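Local coordinates for dual specificity protein phosphatase 14 (Homo sapiens, PDB 2WGP) that dephosphorylates phosphotyrosine, phosphoserine and phosphothreonine in proteins, inactivating the MAP kinases ERK, JNK and p38 and damping T-cell receptor signalling through TAB1, at residues A[93-96]-A[97-101]; A[135-138]-A[139-143]; A[157-160]-A[161-164]; A[172-176]-A[177-181]. All coordinates share one frame; numbering follows the deposited sequence.

Contact 1: residues A[93-96]-A[97-101]; sequences ADKI and HSVSR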
loop_
_atom_site.group_PDB
_atom_site.type_symbol
_atom_site.label_atom_id
_atom_site.label_comp_id
_atom_site.label_asym_id
_atom_site.label_seq_id
_atom_site.Cartn_x
_atom_site.Cartn_y
_atom_site.Cartn_z
ATOM N N ALA A 93 -25.013 7.325 18.835
ATOM C CA ALA A 93 -25.015 8.267 19.945
ATOM C C ALA A 93 -26.400 8.922 20.110
ATOM O O ALA A 93 -26.923 9.013 21.221
ATOM C CB ALA A 93 -23.920 9.307 19.758
ATOM N N ASP A 94 -26.999 9.338 19.006
ATOM C CA ASP A 94 -28.375 9.865 19.019
ATOM C C ASP A 94 -29.409 8.846 19.534
ATOM O O ASP A 94 -30.319 9.214 20.270
ATOM C CB ASP A 94 -28.768 10.364 17.627
ATOM C CG ASP A 94 -28.006 11.605 17.210
ATOM O OD1 ASP A 94 -27.243 12.162 18.034
ATOM O OD2 ASP A 94 -28.189 12.036 16.049
ATOM N N LYS A 95 -29.254 7.584 19.160
ATOM C CA LYS A 95 -30.156 6.519 19.629
ATOM C C LYS A 95 -30.047 6.283 21.146
ATOM O O LYS A 95 -31.064 6.241 21.853
ATOM C CB LYS A 95 -29.921 5.218 18.854
ATOM C CG LYS A 95 -30.858 4.072 19.264
ATOM C CD LYS A 95 -32.318 4.440 19.103
ATOM C CE LYS A 95 -33.252 3.258 19.310
ATOM N NZ LYS A 95 -34.704 3.697 19.092
ATOM N N ILE A 96 -28.808 6.204 21.639
ATOM C CA ILE A 96 -28.554 6.073 23.075
ATOM C C ILE A 96 -29.219 7.238 23.802
ATOM O O ILE A 96 -29.865 7.024 24.820
ATOM C CB ILE A 96 -27.033 5.993 23.446
ATOM C CG1 ILE A 96 -26.390 4.742 22.822
ATOM C CG2 ILE A 96 -26.858 5.950 24.980
ATOM C CD1 ILE A 96 -24.805 4.784 22.672
ATOM N N HIS A 97 -29.066 8.446 23.265
ATOM C CA HIS A 97 -29.653 9.652 23.863
ATOM C C HIS A 97 -31.186 9.605 23.827
ATOM O O HIS A 97 -31.844 9.919 24.817
ATOM C CB HIS A 97 -29.117 10.902 23.140
ATOM C CG HIS A 97 -29.655 12.199 23.668
ATOM N ND1 HIS A 97 -29.317 12.688 24.910
ATOM C CD2 HIS A 97 -30.497 13.108 23.123
ATOM C CE1 HIS A 97 -29.926 13.843 25.109
ATOM N NE2 HIS A 97 -30.647 14.122 24.039
ATOM N N SER A 98 -31.740 9.232 22.671
ATOM C CA SER A 98 -33.208 9.101 22.483
ATOM C C SER A 98 -33.807 8.123 23.500
ATOM O O SER A 98 -34.828 8.407 24.121
ATOM C CB SER A 98 -33.518 8.588 21.073
ATOM O OG SER A 98 -34.908 8.342 20.966
ATOM N N VAL A 99 -33.179 6.954 23.637
ATOM C CA VAL A 99 -33.625 5.917 24.583
ATOM C C VAL A 99 -33.574 6.410 26.028
ATOM O O VAL A 99 -34.527 6.244 26.802
ATOM C CB VAL A 99 -32.766 4.625 24.422
ATOM C CG1 VAL A 99 -33.000 3.658 25.585
ATOM C CG2 VAL A 99 -33.114 3.969 23.107
ATOM N N SER A 100 -32.460 7.032 26.386
ATOM C CA SER A 100 -32.298 7.634 27.700
ATOM C C SER A 100 -33.365 8.698 28.005
ATOM O O SER A 100 -33.977 8.716 29.092
ATOM C CB SER A 100 -30.902 8.244 27.768
ATOM O OG SER A 100 -30.756 9.032 28.903
ATOM N N ARG A 101 -33.629 9.568 27.035
ATOM C CA ARG A 101 -34.661 10.584 27.230
ATOM C C ARG A 101 -36.074 10.008 27.294
ATOM O O ARG A 101 -36.948 10.592 27.906
ATOM C CB ARG A 101 -34.533 11.681 26.183
ATOM C CG ARG A 101 -33.270 12.517 26.409
ATOM C CD ARG A 101 -33.365 13.801 25.657
ATOM N NE ARG A 101 -34.427 14.638 26.201
ATOM C CZ ARG A 101 -35.090 15.567 25.515
ATOM N NH1 ARG A 101 -34.809 15.803 24.231
ATOM N NH2 ARG A 101 -36.045 16.271 26.125
HETATM O O HOH W 1 -35.548 5.847 20.569
#
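Lys95 and Val99 meet one helical turn apart, joined by a backbone bond from Val99 N to Lys95 O (2.9 Å, 170° at the hydrogen) and by their side chains. From CB, the Lys95 chain sets off with CG anti to the backbone N (chi1 -178°) and bends once, at chi2 (58°), which swings it over toward the next turn. CD then comes to 4.1 Å from Val99 CG2, and CE lies a little nearer the same methyl, 3.9 Å from Val99 CG2. The ammonium goes past the valine: Lys95 NZ gives a proton to a water 2.7 Å away, which also sits 2.6 Å from Ser98 OG, and it forms a salt bridge with Glu71. Val99 CG2 also touches Lys95 O at 3.3 Å, placing this methyl between the carbonyl and the lysine methylenes. On other sides of helix 89-101, Asp94 pairs with Lys127, the His97 ring stacks on Phe128, and Ile96 reaches helix 116-129 and strand 106-109. The lysine thus has two characters: its methylenes lie against a buried valine, while its charge is met by a carboxylate and a water shared with Ser98, ion pairing that probably ties the helix to the strand bearing Glu71.

Contact 2: residues A[135-138]-A[139-143]; sequences EAYN and WVKAR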
loop_
_atom_site.group_PDB
_atom_site.type_symbol
_atom_site.label_atom_id
_atom_site.label_comp_id
_atom_site.label_asym_id
_atom_site.label_seq_id
_atom_site.Cartn_x
_atom_site.Cartn_y
_atom_site.Cartn_z
ATOM N N GLU A 135 -10.622 11.803 28.149
ATOM C CA GLU A 135 -11.511 11.572 29.294
ATOM C C GLU A 135 -12.526 10.458 29.015
ATOM O O GLU A 135 -12.809 9.658 29.892
ATOM C CB GLU A 135 -12.297 12.833 29.683
ATOM C CG GLU A 135 -11.531 14.018 30.193
ATOM C CD GLU A 135 -12.465 15.261 30.461
ATOM O OE1 GLU A 135 -12.901 15.993 29.499
ATOM O OE2 GLU A 135 -12.760 15.502 31.659
ATOM N N ALA A 136 -13.066 10.439 27.792
ATOM C CA ALA A 136 -14.074 9.465 27.371
ATOM C C ALA A 136 -13.476 8.041 27.372
ATOM O O ALA A 136 -14.080 7.110 27.868
ATOM C CB ALA A 136 -14.643 9.844 25.966
ATOM N N TYR A 137 -12.267 7.911 26.831
ATOM C CA TYR A 137 -11.481 6.674 26.932
ATOM C C TYR A 137 -11.268 6.246 28.379
ATOM O O TYR A 137 -11.586 5.108 28.741
ATOM C CB TYR A 137 -10.154 6.842 26.164
ATOM C CG TYR A 137 -9.212 5.671 26.276
ATOM C CD1 TYR A 137 -9.504 4.441 25.677
ATOM C CD2 TYR A 137 -8.032 5.800 26.988
ATOM C CE1 TYR A 137 -8.605 3.355 25.804
ATOM C CE2 TYR A 137 -7.139 4.752 27.104
ATOM C CZ TYR A 137 -7.419 3.546 26.516
ATOM O OH TYR A 137 -6.508 2.525 26.664
ATOM N N ASN A 138 -10.743 7.147 29.204
ATOM C CA ASN A 138 -10.477 6.839 30.615
ATOM C C ASN A 138 -11.752 6.434 31.353
ATOM O O ASN A 138 -11.718 5.517 32.166
ATOM C CB ASN A 138 -9.839 8.027 31.329
ATOM C CG ASN A 138 -8.448 8.353 30.828
ATOM O OD1 ASN A 138 -7.737 7.509 30.287
ATOM N ND2 ASN A 138 -8.055 9.594 31.017
ATOM N N TRP A 139 -12.865 7.092 31.034
ATOM C CA TRP A 139 -14.194 6.771 31.592
ATOM C C TRP A 139 -14.559 5.287 31.325
ATOM O O TRP A 139 -14.811 4.501 32.249
ATOM C CB TRP A 139 -15.218 7.717 30.945
ATOM C CG TRP A 139 -16.632 7.687 31.434
ATOM C CD1 TRP A 139 -17.343 6.612 31.863
ATOM C CD2 TRP A 139 -17.540 8.787 31.437
ATOM N NE1 TRP A 139 -18.607 6.977 32.191
ATOM C CE2 TRP A 139 -18.758 8.315 31.954
ATOM C CE3 TRP A 139 -17.422 10.144 31.110
ATOM C CZ2 TRP A 139 -19.867 9.142 32.131
ATOM C CZ3 TRP A 139 -18.521 10.967 31.287
ATOM C CH2 TRP A 139 -19.732 10.458 31.787
ATOM N N VAL A 140 -14.560 4.905 30.060
ATOM C CA VAL A 140 -14.908 3.530 29.687
ATOM C C VAL A 140 -13.874 2.525 30.211
ATOM O O VAL A 140 -14.229 1.476 30.728
ATOM C CB VAL A 140 -15.055 3.364 28.172
ATOM C CG1 VAL A 140 -15.484 1.913 27.843
ATOM C CG2 VAL A 140 -16.079 4.361 27.603
ATOM N N LYS A 141 -12.605 2.876 30.093
ATOM C CA LYS A 141 -11.496 2.036 30.572
ATOM C C LYS A 141 -11.567 1.815 32.113
ATOM O O LYS A 141 -11.226 0.735 32.592
ATOM C CB LYS A 141 -10.164 2.654 30.093
ATOM C CG LYS A 141 -8.877 1.893 30.370
ATOM C CD LYS A 141 -8.495 0.908 29.292
ATOM C CE LYS A 141 -7.051 0.449 29.491
ATOM N NZ LYS A 141 -6.824 -0.947 29.115
ATOM N N ALA A 142 -12.023 2.808 32.882
ATOM C CA ALA A 142 -12.203 2.620 34.319
ATOM C C ALA A 142 -13.221 1.528 34.628
ATOM O O ALA A 142 -13.062 0.790 35.609
ATOM C CB ALA A 142 -12.606 3.936 35.014
ATOM N N ARG A 143 -14.243 1.405 33.778
ATOM C CA ARG A 143 -15.310 0.431 34.001
ATOM C C ARG A 143 -15.045 -0.914 33.344
ATOM O O ARG A 143 -15.451 -1.936 33.883
ATOM C CB ARG A 143 -16.667 0.969 33.559
ATOM C CG ARG A 143 -17.277 1.948 34.581
ATOM C CD ARG A 143 -17.303 3.265 33.972
ATOM N NE ARG A 143 -17.942 4.296 34.792
ATOM C CZ ARG A 143 -17.338 5.413 35.160
ATOM N NH1 ARG A 143 -16.066 5.639 34.832
ATOM N NH2 ARG A 143 -18.014 6.306 35.879
HETATM O O HOH W 2 -5.991 -0.204 26.500
#
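Tyr137 and Lys141 run side by side from successive turns of helix 133-143, pointing the same way. Both leave the backbone with CG anti to N (chi1 176° for Tyr137, -175° for Lys141); in the lysine the bend at chi2 lays CD and CE along the tyrosine, and the turn at chi4 directs only NZ. Lys141 CE touches Tyr137 OH at 3.5 Å, and CD approaches ring atom CZ of Tyr137 at 4.0 Å. Beyond them a water bridges the polar ends, giving a proton to Tyr137 OH and accepting one from Lys141 NZ, each at 2.8 Å. The hydroxyl also bonds Glu187, and the ammonium Pro145 O. Elsewhere on the helix, Arg143 folds back toward Trp139: its NH1 bonds Trp139 O at 3.1 Å, bent to 143° at the hydrogen, and Trp139 CD1 lies over one face of the guanidinium. The indole NH is held by Ile29 O. Ala136 and Val140 turn to helix 116-129, where both meet Ile122. The tyrosine joins an apolar and a polar setting: its ring packs against Trp154 and helix 182-188, while hydroxyl, ammonium, water and the Glu187 carboxylate form a small network in which the lysine's charge is likely to be partly balanced.

Contact 3: residues A[157-160]-A[161-164]; sequences LIDY and ERQL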
loop_
_atom_site.group_PDB
_atom_site.type_symbol
_atom_site.label_atom_id
_atom_site.label_comp_id
_atom_site.label_asym_id
_atom_site.label_seq_id
_atom_site.Cartn_x
_atom_site.Cartn_y
_atom_site.Cartn_z
ATOM N N LEU A 157 -12.086 8.175 15.777
ATOM C CA LEU A 157 -12.450 8.894 17.013
ATOM C C LEU A 157 -11.774 10.260 17.129
ATOM O O LEU A 157 -12.388 11.224 17.599
ATOM C CB LEU A 157 -12.075 8.061 18.251
ATOM C CG LEU A 157 -13.008 6.899 18.576
ATOM C CD1 LEU A 157 -12.382 6.012 19.612
ATOM C CD2 LEU A 157 -14.404 7.386 18.988
ATOM N N ILE A 158 -10.507 10.325 16.724
ATOM C CA ILE A 158 -9.714 11.563 16.783
ATOM C C ILE A 158 -10.297 12.614 15.840
ATOM O O ILE A 158 -10.417 13.776 16.206
ATOM C CB ILE A 158 -8.212 11.334 16.476
ATOM C CG1 ILE A 158 -7.527 10.629 17.651
ATOM C CG2 ILE A 158 -7.506 12.698 16.190
ATOM C CD1 ILE A 158 -6.150 9.942 17.322
ATOM N N ASP A 159 -10.662 12.189 14.629
ATOM C CA ASP A 159 -11.352 13.078 13.685
ATOM C C ASP A 159 -12.670 13.582 14.265
ATOM O O ASP A 159 -12.947 14.767 14.194
ATOM C CB ASP A 159 -11.579 12.399 12.314
ATOM C CG ASP A 159 -12.030 13.396 11.247
ATOM O OD1 ASP A 159 -13.214 13.777 11.254
ATOM O OD2 ASP A 159 -11.199 13.823 10.418
ATOM N N TYR A 160 -13.464 12.684 14.846
ATOM C CA TYR A 160 -14.765 13.041 15.432
ATOM C C TYR A 160 -14.606 14.004 16.607
ATOM O O TYR A 160 -15.351 14.979 16.717
ATOM C CB TYR A 160 -15.493 11.788 15.890
ATOM C CG TYR A 160 -16.944 11.969 16.294
ATOM C CD1 TYR A 160 -17.883 12.526 15.406
ATOM C CD2 TYR A 160 -17.393 11.530 17.544
ATOM C CE1 TYR A 160 -19.215 12.640 15.749
ATOM C CE2 TYR A 160 -18.719 11.670 17.912
ATOM C CZ TYR A 160 -19.625 12.217 17.007
ATOM O OH TYR A 160 -20.926 12.303 17.384
ATOM N N GLU A 161 -13.603 13.748 17.454
ATOM C CA GLU A 161 -13.269 14.679 18.538
ATOM C C GLU A 161 -12.964 16.076 17.994
ATOM O O GLU A 161 -13.451 17.077 18.528
ATOM C CB GLU A 161 -12.081 14.191 19.347
ATOM C CG GLU A 161 -11.828 15.107 20.593
ATOM C CD GLU A 161 -10.536 14.850 21.331
ATOM O OE1 GLU A 161 -9.591 14.293 20.741
ATOM O OE2 GLU A 161 -10.475 15.216 22.545
ATOM N N ARG A 162 -12.162 16.140 16.927
ATOM C CA ARG A 162 -11.810 17.421 16.306
ATOM C C ARG A 162 -13.050 18.127 15.748
ATOM O O ARG A 162 -13.164 19.356 15.856
ATOM C CB ARG A 162 -10.760 17.246 15.198
ATOM C CG ARG A 162 -9.343 16.838 15.660
ATOM C CD ARG A 162 -8.462 16.401 14.439
ATOM N NE ARG A 162 -8.080 17.571 13.626
ATOM C CZ ARG A 162 -8.100 17.653 12.287
ATOM N NH1 ARG A 162 -8.486 16.636 11.525
ATOM N NH2 ARG A 162 -7.729 18.777 11.708
ATOM N N GLN A 163 -13.972 17.359 15.156
ATOM C CA GLN A 163 -15.242 17.908 14.660
ATOM C C GLN A 163 -16.064 18.514 15.832
ATOM O O GLN A 163 -16.660 19.586 15.715
ATOM C CB GLN A 163 -16.089 16.826 13.977
ATOM C CG GLN A 163 -15.533 16.230 12.695
ATOM C CD GLN A 163 -16.393 15.052 12.200
ATOM O OE1 GLN A 163 -17.602 15.205 12.058
ATOM N NE2 GLN A 163 -15.781 13.871 12.005
ATOM N N LEU A 164 -16.100 17.805 16.955
ATOM C CA LEU A 164 -16.885 18.255 18.107
ATOM C C LEU A 164 -16.260 19.448 18.866
ATOM O O LEU A 164 -16.975 20.395 19.258
ATOM C CB LEU A 164 -17.136 17.098 19.076
ATOM C CG LEU A 164 -18.054 15.940 18.669
ATOM C CD1 LEU A 164 -18.079 14.874 19.763
ATOM C CD2 LEU A 164 -19.474 16.409 18.387
#
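Tyr160 receives Leu164 over one face of its ring, CD1 of Leu164 standing 4.2 Å from the centroid of the Tyr160 ring, a CH-pi contact within helix 151-165. This is the close-packed part. The phenol bonds Asp90, and the ring meets Phe89 and the side of helix 116-129; next to it the buried Glu161 carboxylate is taken up by Thr169 and by the backbone N of Leu133. The other side of the helix is polar and looser. Gln163, its chain extended beyond CG, gives NE2 to Asp159 OD1 (2.7 Å, 143° at the hydrogen), with the amide and carboxylate planes 70° apart. The oxygen is met nearly head-on, but it lies 25° out of the amide plane; NE2 also bonds the Tyr177 hydroxyl of a third subunit. Asp159 OD2 is only near Arg162 NH1, 4.1 Å away and too long for a salt bridge; the arginine instead pairs with Asp159 of a second subunit, and the relation is reciprocal. An alanine in place of Asp159 would probably leave the Gln163 amide without this acceptor and Arg162 of the second subunit without its carboxylate. The pattern is that of an amphipathic helix in the dual-specificity phosphatase catalytic domain: i to i+4 pairs run along it, with aromatic and aliphatic groups turned to the neighbouring helices and the Asp-Gln-Arg side used for subunit contacts.

Contact 4: residues A[172-176]-A[177-181]; sequences MVQTP and YGIVP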
loop_
_atom_site.group_PDB
_atom_site.type_symbol
_atom_site.label_atom_id
_atom_site.label_comp_id
_atom_site.label_asym_id
_atom_site.label_seq_id
_atom_site.Cartn_x
_atom_site.Cartn_y
_atom_site.Cartn_z
ATOM N N MET A 172 -2.018 10.142 17.178
ATOM C CA MET A 172 -1.415 8.901 16.683
ATOM C C MET A 172 0.096 9.133 16.598
ATOM O O MET A 172 0.560 10.150 16.075
ATOM C CB MET A 172 -2.015 8.510 15.332
ATOM C CG MET A 172 -3.537 8.347 15.362
ATOM S SD MET A 172 -4.172 7.025 16.415
ATOM C CE MET A 172 -3.566 5.578 15.608
ATOM N N VAL A 173 0.842 8.186 17.152
ATOM C CA VAL A 173 2.290 8.264 17.220
ATOM C C VAL A 173 2.897 6.958 16.705
ATOM O O VAL A 173 2.313 5.881 16.856
ATOM C CB VAL A 173 2.784 8.588 18.652
ATOM C CG1 VAL A 173 2.236 9.993 19.122
ATOM C CG2 VAL A 173 2.438 7.461 19.634
ATOM N N GLN A 174 4.050 7.084 16.055
ATOM C CA GLN A 174 4.768 5.955 15.531
ATOM C C GLN A 174 5.671 5.379 16.607
ATOM O O GLN A 174 6.500 6.091 17.191
ATOM C CB GLN A 174 5.629 6.372 14.342
ATOM C CG GLN A 174 6.508 5.255 13.813
ATOM C CD GLN A 174 5.708 4.238 13.077
ATOM O OE1 GLN A 174 5.073 4.564 12.076
ATOM N NE2 GLN A 174 5.704 2.999 13.565
ATOM N N THR A 175 5.519 4.084 16.841
ATOM C CA THR A 175 6.365 3.352 17.766
ATOM C C THR A 175 7.071 2.282 16.943
ATOM O O THR A 175 6.715 2.066 15.775
ATOM C CB THR A 175 5.555 2.711 18.921
ATOM O OG1 THR A 175 4.952 1.492 18.474
ATOM C CG2 THR A 175 4.482 3.665 19.455
ATOM N N PRO A 176 8.057 1.594 17.541
ATOM C CA PRO A 176 8.690 0.468 16.866
ATOM C C PRO A 176 7.699 -0.633 16.481
ATOM O O PRO A 176 8.008 -1.445 15.621
ATOM C CB PRO A 176 9.689 -0.037 17.912
ATOM C CG PRO A 176 9.905 1.097 18.806
ATOM C CD PRO A 176 8.639 1.810 18.876
ATOM N N TYR A 177 6.506 -0.636 17.081
ATOM C CA TYR A 177 5.526 -1.706 16.897
ATOM C C TYR A 177 4.321 -1.302 16.051
ATOM O O TYR A 177 3.363 -2.047 15.940
ATOM C CB TYR A 177 5.100 -2.206 18.288
ATOM C CG TYR A 177 6.297 -2.461 19.176
ATOM C CD1 TYR A 177 7.361 -3.238 18.728
ATOM C CD2 TYR A 177 6.392 -1.909 20.456
ATOM C CE1 TYR A 177 8.474 -3.454 19.501
ATOM C CE2 TYR A 177 7.510 -2.136 21.253
ATOM C CZ TYR A 177 8.546 -2.926 20.775
ATOM O OH TYR A 177 9.679 -3.180 21.515
ATOM N N GLY A 178 4.390 -0.108 15.461
ATOM C CA GLY A 178 3.319 0.447 14.678
ATOM C C GLY A 178 2.850 1.812 15.172
ATOM O O GLY A 178 3.255 2.309 16.234
ATOM N N ILE A 179 1.992 2.413 14.365
ATOM C CA ILE A 179 1.358 3.674 14.690
ATOM C C ILE A 179 0.188 3.367 15.615
ATOM O O ILE A 179 -0.651 2.525 15.301
ATOM C CB ILE A 179 0.880 4.410 13.432
ATOM C CG1 ILE A 179 2.091 4.840 12.588
ATOM C CG2 ILE A 179 0.041 5.657 13.816
ATOM C CD1 ILE A 179 1.817 5.016 11.078
ATOM N N VAL A 180 0.126 4.050 16.753
ATOM C CA VAL A 180 -0.925 3.803 17.739
ATOM C C VAL A 180 -1.314 5.128 18.376
ATOM O O VAL A 180 -0.497 6.066 18.384
ATOM C CB VAL A 180 -0.427 2.817 18.854
ATOM C CG1 VAL A 180 -0.183 1.426 18.271
ATOM C CG2 VAL A 180 0.872 3.382 19.575
ATOM N N PRO A 181 -2.522 5.203 18.966
ATOM C CA PRO A 181 -2.766 6.370 19.797
ATOM C C PRO A 181 -1.722 6.482 20.919
ATOM O O PRO A 181 -1.281 5.466 21.498
ATOM C CB PRO A 181 -4.164 6.121 20.374
ATOM C CG PRO A 181 -4.306 4.607 20.343
ATOM C CD PRO A 181 -3.593 4.193 19.091
#
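Strands 172-175 and 178-181 run antiparallel, their axes 144° apart in direction, and Val173 and Val180 bond each other reciprocally (Val173 N to Val180 O 2.8 Å, Val180 N to Val173 O 2.9 Å). On the face bearing Thr175 and Val180, Thr175 CG2 rests on Val180 CG2 at 3.6 Å, the two side chains crossing at about a right angle. The opposite face carries Gln174 over Ile179. Gln174 bends at chi2 (73°), which brings its amide over the backbone of the hairpin: NE2 bonds Thr175 O, which lies in the plane of the Gln174 amide, while OE1 lies against Ile179 CG1. At the strand start, Met172 curls so that CE touches Pro181 CD at 3.7 Å. The whole is a beta hairpin with a two-residue loop, a type I turn from Thr175 to Gly178, and Gly178, with phi 124°, adopts a backbone shape suited to glycine. Thr175 OG1 is doubly used there: it accepts from Tyr177 N at 3.0 Å and donates to a lone pair of Gly178 O at 2.9 Å, a carbonyl that also takes Thr175 N. A valine at Thr175 would remove both hydroxyl bonds and would probably leave Tyr177 N without this acceptor and the turn less firmly fixed. Pro176 CB stands over the Tyr177 ring, 4.0 Å from its centroid, as a CH-pi contact. The Tyr177 hydroxyl bonds Gln163 of a neighbouring subunit, and backbone bonds from Met172 and Gln174 join the hairpin to a further subunit.

Contacts 1, 2 and 3 lie on three helices of the catalytic domain, in series along the chain, with contact 4 on the hairpin that follows. Helix 116-129 is their common neighbour: side chains of contacts 1, 2 and 3 all rest on it. Contacts 3 and 4 touch directly, Ile158 CD1 packing on Met172 CG at 3.6 Å, though their centres are about 19 Å apart. The centres of contacts 2 and 3 are about 17 Å apart, and those of contacts 1 and 4, on opposite sides of the chain's centre, about 34 Å. Contact 2 approaches catalytic Cys110, the Val140 side chain being about 10 Å from the Cys110 side chain. Contacts 3 and 4 of different subunits also meet in the assembly.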